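Local structure of arylsulfatase (Pseudoalteromonas sp. MB47, 7AJ0) at residues 432-440 / 469-477. The protein probably hydrolyses sulfate ester groups of the algal polysaccharide fucoidan as a calcium-containing, hexameric exo-acting sulfatase. Numbering follows the deposited sequence.
Sequences LRWLDYKIH and NLNMDPKEM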
loop_
_atom_site.group_PDB
_atom_site.type_symbol
_atom_site.label_atom_id
_atom_site.label_comp_id
_atom_site.label_asym_id
_atom_site.label_seq_id
_atom_site.Cartn_x
_atom_site.Cartn_y
_atom_site.Cartn_z
ATOM N N LEU A 432 24.515 -7.563 7.000
ATOM C CA LEU A 432 25.916 -7.700 6.634
ATOM C C LEU A 432 25.996 -7.882 5.126
ATOM O O LEU A 432 25.012 -8.232 4.470
ATOM C CB LEU A 432 26.584 -8.876 7.355
ATOM C CG LEU A 432 26.062 -10.284 7.072
ATOM C CD1 LEU A 432 26.676 -10.888 5.818
ATOM C CD2 LEU A 432 26.314 -11.184 8.279
ATOM N N ARG A 433 27.182 -7.624 4.578
ATOM C CA ARG A 433 27.469 -7.919 3.185
ATOM C C ARG A 433 28.660 -8.863 3.108
ATOM O O ARG A 433 29.675 -8.651 3.779
ATOM C CB ARG A 433 27.768 -6.669 2.358
ATOM C CG ARG A 433 28.135 -7.031 0.922
ATOM C CD ARG A 433 28.319 -5.834 0.017
ATOM N NE ARG A 433 28.893 -6.251 -1.261
ATOM C CZ ARG A 433 29.125 -5.440 -2.285
ATOM N NH1 ARG A 433 28.825 -4.154 -2.194
ATOM N NH2 ARG A 433 29.655 -5.917 -3.403
ATOM N N TRP A 434 28.536 -9.885 2.267
ATOM C CA TRP A 434 29.582 -10.883 2.066
ATOM C C TRP A 434 29.613 -11.206 0.582
ATOM O O TRP A 434 28.585 -11.575 0.004
ATOM C CB TRP A 434 29.312 -12.125 2.910
ATOM C CG TRP A 434 30.158 -13.294 2.551
ATOM C CD1 TRP A 434 31.512 -13.314 2.411
ATOM C CD2 TRP A 434 29.707 -14.627 2.298
ATOM N NE1 TRP A 434 31.933 -14.575 2.075
ATOM C CE2 TRP A 434 30.844 -15.402 2.000
ATOM C CE3 TRP A 434 28.451 -15.242 2.290
ATOM C CZ2 TRP A 434 30.765 -16.758 1.700
ATOM C CZ3 TRP A 434 28.374 -16.587 1.990
ATOM C CH2 TRP A 434 29.525 -17.331 1.700
ATOM N N LEU A 435 30.784 -11.061 -0.033
ATOM C CA LEU A 435 30.927 -11.176 -1.486
ATOM C C LEU A 435 30.040 -10.079 -2.073
ATOM O O LEU A 435 30.192 -8.906 -1.694
ATOM C CB LEU A 435 30.608 -12.594 -1.933
ATOM C CG LEU A 435 31.447 -13.704 -1.298
ATOM C CD1 LEU A 435 30.828 -15.077 -1.550
ATOM C CD2 LEU A 435 32.878 -13.657 -1.819
ATOM N N ASP A 436 29.107 -10.397 -2.965
ATOM C CA ASP A 436 28.181 -9.421 -3.521
ATOM C C ASP A 436 26.755 -9.669 -3.041
ATOM O O ASP A 436 25.792 -9.330 -3.731
ATOM C CB ASP A 436 28.262 -9.443 -5.047
ATOM C CG ASP A 436 29.669 -9.164 -5.559
ATOM O OD1 ASP A 436 30.363 -8.307 -4.971
ATOM O OD2 ASP A 436 30.085 -9.805 -6.547
ATOM N N TYR A 437 26.613 -10.249 -1.851
ATOM C CA TYR A 437 25.317 -10.607 -1.289
ATOM C C TYR A 437 25.043 -9.770 -0.048
ATOM O O TYR A 437 25.880 -9.694 0.857
ATOM C CB TYR A 437 25.268 -12.099 -0.948
ATOM C CG TYR A 437 25.543 -12.984 -2.143
ATOM C CD1 TYR A 437 24.511 -13.396 -2.976
ATOM C CD2 TYR A 437 26.834 -13.392 -2.448
ATOM C CE1 TYR A 437 24.759 -14.195 -4.073
ATOM C CE2 TYR A 437 27.089 -14.192 -3.541
ATOM C CZ TYR A 437 26.048 -14.592 -4.349
ATOM O OH TYR A 437 26.301 -15.387 -5.444
ATOM N N LYS A 438 23.872 -9.143 -0.017
ATOM C CA LYS A 438 23.424 -8.306 1.089
ATOM C C LYS A 438 22.342 -9.062 1.849
ATOM O O LYS A 438 21.284 -9.362 1.288
ATOM C CB LYS A 438 22.899 -6.971 0.558
ATOM C CG LYS A 438 22.265 -6.063 1.595
ATOM C CD LYS A 438 23.302 -5.413 2.487
ATOM C CE LYS A 438 22.667 -4.347 3.364
ATOM N NZ LYS A 438 22.070 -3.229 2.576
ATOM N N ILE A 439 22.608 -9.372 3.116
ATOM C CA ILE A 439 21.697 -10.151 3.950
ATOM C C ILE A 439 21.169 -9.245 5.053
ATOM O O ILE A 439 21.951 -8.673 5.824
ATOM C CB ILE A 439 22.389 -11.388 4.542
ATOM C CG1 ILE A 439 23.025 -12.234 3.438
ATOM C CG2 ILE A 439 21.396 -12.230 5.330
ATOM C CD1 ILE A 439 24.489 -11.936 3.216
ATOM N N HIS A 440 19.847 -9.119 5.135
ATOM C CA HIS A 440 19.199 -8.285 6.136
ATOM C C HIS A 440 18.555 -9.160 7.204
ATOM O O HIS A 440 17.776 -10.066 6.886
ATOM C CB HIS A 440 18.125 -7.387 5.512
ATOM C CG HIS A 440 18.650 -6.412 4.508
ATOM N ND1 HIS A 440 18.792 -5.069 4.779
ATOM C CD2 HIS A 440 19.050 -6.583 3.227
ATOM C CE1 HIS A 440 19.262 -4.454 3.709
ATOM N NE2 HIS A 440 19.429 -5.350 2.754
ATOM N N ASN A 469 21.243 -10.183 -4.212
ATOM C CA ASN A 469 22.481 -10.206 -4.990
ATOM C C ASN A 469 22.702 -8.793 -5.515
ATOM O O ASN A 469 22.028 -8.352 -6.450
ATOM C CB ASN A 469 22.397 -11.217 -6.125
ATOM C CG ASN A 469 23.682 -11.294 -6.935
ATOM O OD1 ASN A 469 24.379 -10.296 -7.123
ATOM N ND2 ASN A 469 24.000 -12.484 -7.422
ATOM N N LEU A 470 23.638 -8.065 -4.908
ATOM C CA LEU A 470 23.795 -6.654 -5.241
ATOM C C LEU A 470 24.267 -6.442 -6.675
ATOM O O LEU A 470 24.085 -5.348 -7.215
ATOM C CB LEU A 470 24.763 -5.985 -4.268
ATOM C CG LEU A 470 24.242 -5.824 -2.839
ATOM C CD1 LEU A 470 25.294 -5.161 -1.959
ATOM C CD2 LEU A 470 22.942 -5.030 -2.815
ATOM N N ASN A 471 24.870 -7.455 -7.302
ATOM C CA ASN A 471 25.195 -7.332 -8.718
ATOM C C ASN A 471 23.928 -7.328 -9.564
ATOM O O ASN A 471 23.839 -6.601 -10.559
ATOM C CB ASN A 471 26.120 -8.464 -9.154
ATOM C CG ASN A 471 27.511 -8.338 -8.569
ATOM O OD1 ASN A 471 28.016 -7.233 -8.361
ATOM N ND2 ASN A 471 28.139 -9.475 -8.299
ATOM N N MET A 472 22.933 -8.123 -9.174
ATOM C CA MET A 472 21.706 -8.270 -9.944
ATOM C C MET A 472 20.584 -7.355 -9.478
ATOM O O MET A 472 19.749 -6.953 -10.295
ATOM C CB MET A 472 21.226 -9.721 -9.880
ATOM C CG MET A 472 22.222 -10.716 -10.454
ATOM S SD MET A 472 22.696 -10.292 -12.141
ATOM C CE MET A 472 24.395 -9.823 -11.888
ATOM N N ASP A 473 20.546 -7.007 -8.196
ATOM C CA ASP A 473 19.499 -6.153 -7.633
ATOM C C ASP A 473 20.144 -5.061 -6.787
ATOM O O ASP A 473 19.953 -5.001 -5.568
ATOM C CB ASP A 473 18.518 -6.987 -6.812
ATOM C CG ASP A 473 17.240 -6.240 -6.490
ATOM O OD1 ASP A 473 17.058 -5.113 -6.995
ATOM O OD2 ASP A 473 16.415 -6.785 -5.728
ATOM N N PRO A 474 20.922 -4.171 -7.411
ATOM C CA PRO A 474 21.628 -3.149 -6.621
ATOM C C PRO A 474 20.686 -2.209 -5.899
ATOM O O PRO A 474 21.043 -1.668 -4.846
ATOM C CB PRO A 474 22.468 -2.402 -7.670
ATOM C CG PRO A 474 22.400 -3.232 -8.922
ATOM C CD PRO A 474 21.112 -3.986 -8.859
ATOM N N LYS A 475 19.493 -1.989 -6.444
ATOM C CA LYS A 475 18.504 -1.108 -5.843
ATOM C C LYS A 475 17.625 -1.824 -4.824
ATOM O O LYS A 475 16.678 -1.219 -4.312
ATOM C CB LYS A 475 17.640 -0.477 -6.938
ATOM C CG LYS A 475 18.449 0.257 -8.005
ATOM C CD LYS A 475 17.586 1.194 -8.841
ATOM C CE LYS A 475 16.538 0.444 -9.645
ATOM N NZ LYS A 475 15.734 1.380 -10.481
ATOM N N GLU A 476 17.918 -3.091 -4.527
ATOM C CA GLU A 476 17.231 -3.848 -3.480
ATOM C C GLU A 476 15.714 -3.739 -3.616
ATOM O O GLU A 476 14.999 -3.393 -2.674
ATOM C CB GLU A 476 17.689 -3.384 -2.096
ATOM C CG GLU A 476 19.148 -3.679 -1.792
ATOM C CD GLU A 476 19.613 -3.047 -0.493
ATOM O OE1 GLU A 476 19.910 -3.793 0.464
ATOM O OE2 GLU A 476 19.675 -1.800 -0.426
ATOM N N MET A 477 15.219 -4.071 -4.808
ATOM C CA MET A 477 13.804 -3.875 -5.102
ATOM C C MET A 477 12.939 -5.011 -4.566
ATOM O O MET A 477 11.808 -4.771 -4.130
ATOM C CB MET A 477 13.610 -3.726 -6.611
ATOM C CG MET A 477 14.299 -2.502 -7.188
ATOM S SD MET A 477 14.293 -2.488 -8.987
ATOM C CE MET A 477 12.540 -2.302 -9.322
HETATM O O HOH W 1 28.366 -5.303 -6.077
#
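D436 grips the start of the 469-477 loop twice, once through its backbone and once through its carboxylate. Its carbonyl O takes the N-H of L470 at 2.8 Å, just past the antiparallel, non-hydrogen-bonded pair of Y437 and N469, where the edge strand 466-469 runs out and the loop goes on to meet a second subunit, whose R292 bonds N471 O. The D436 side chain starts at CB, 3.3 Å from N471 ND2; chi1 of -58° keeps CG beside its own backbone N and 3.2 Å from the same N471 ND2, and the carboxylate then divides its work. OD2 receives N471 ND2 at 2.6 Å from above the carboxylate plane, the amide standing 65° to it, whereas OD1, turned back across the type II' hairpin turn, is met on its anti side by R433 NH2, a salt bridge. R433 lies extended, its NE bonded to L435 O and its NH1 to Y97, while L470 CD1 packs over one face of the guanidinium. Replacing D436 with an alanine is likely to leave R433 NH2 without this charge partner and the N471 amide without a bond that helps fix its rotation. On the far side of L470, whose CG sits 3.8 Å from K438 CB, a second polar cluster centres on E476 OE1. H440 NE2 bonds E476 OE1 at 2.8 Å, in the plane of its ring, and K438 NZ reaches the same E476 OE1 at 3.1 Å from the opposite face of the carboxylate, a salt bridge. K438 NZ also pairs with E350. Basic groups thus probably offset the carboxylates at both ends of a buried contact, with a leucine between.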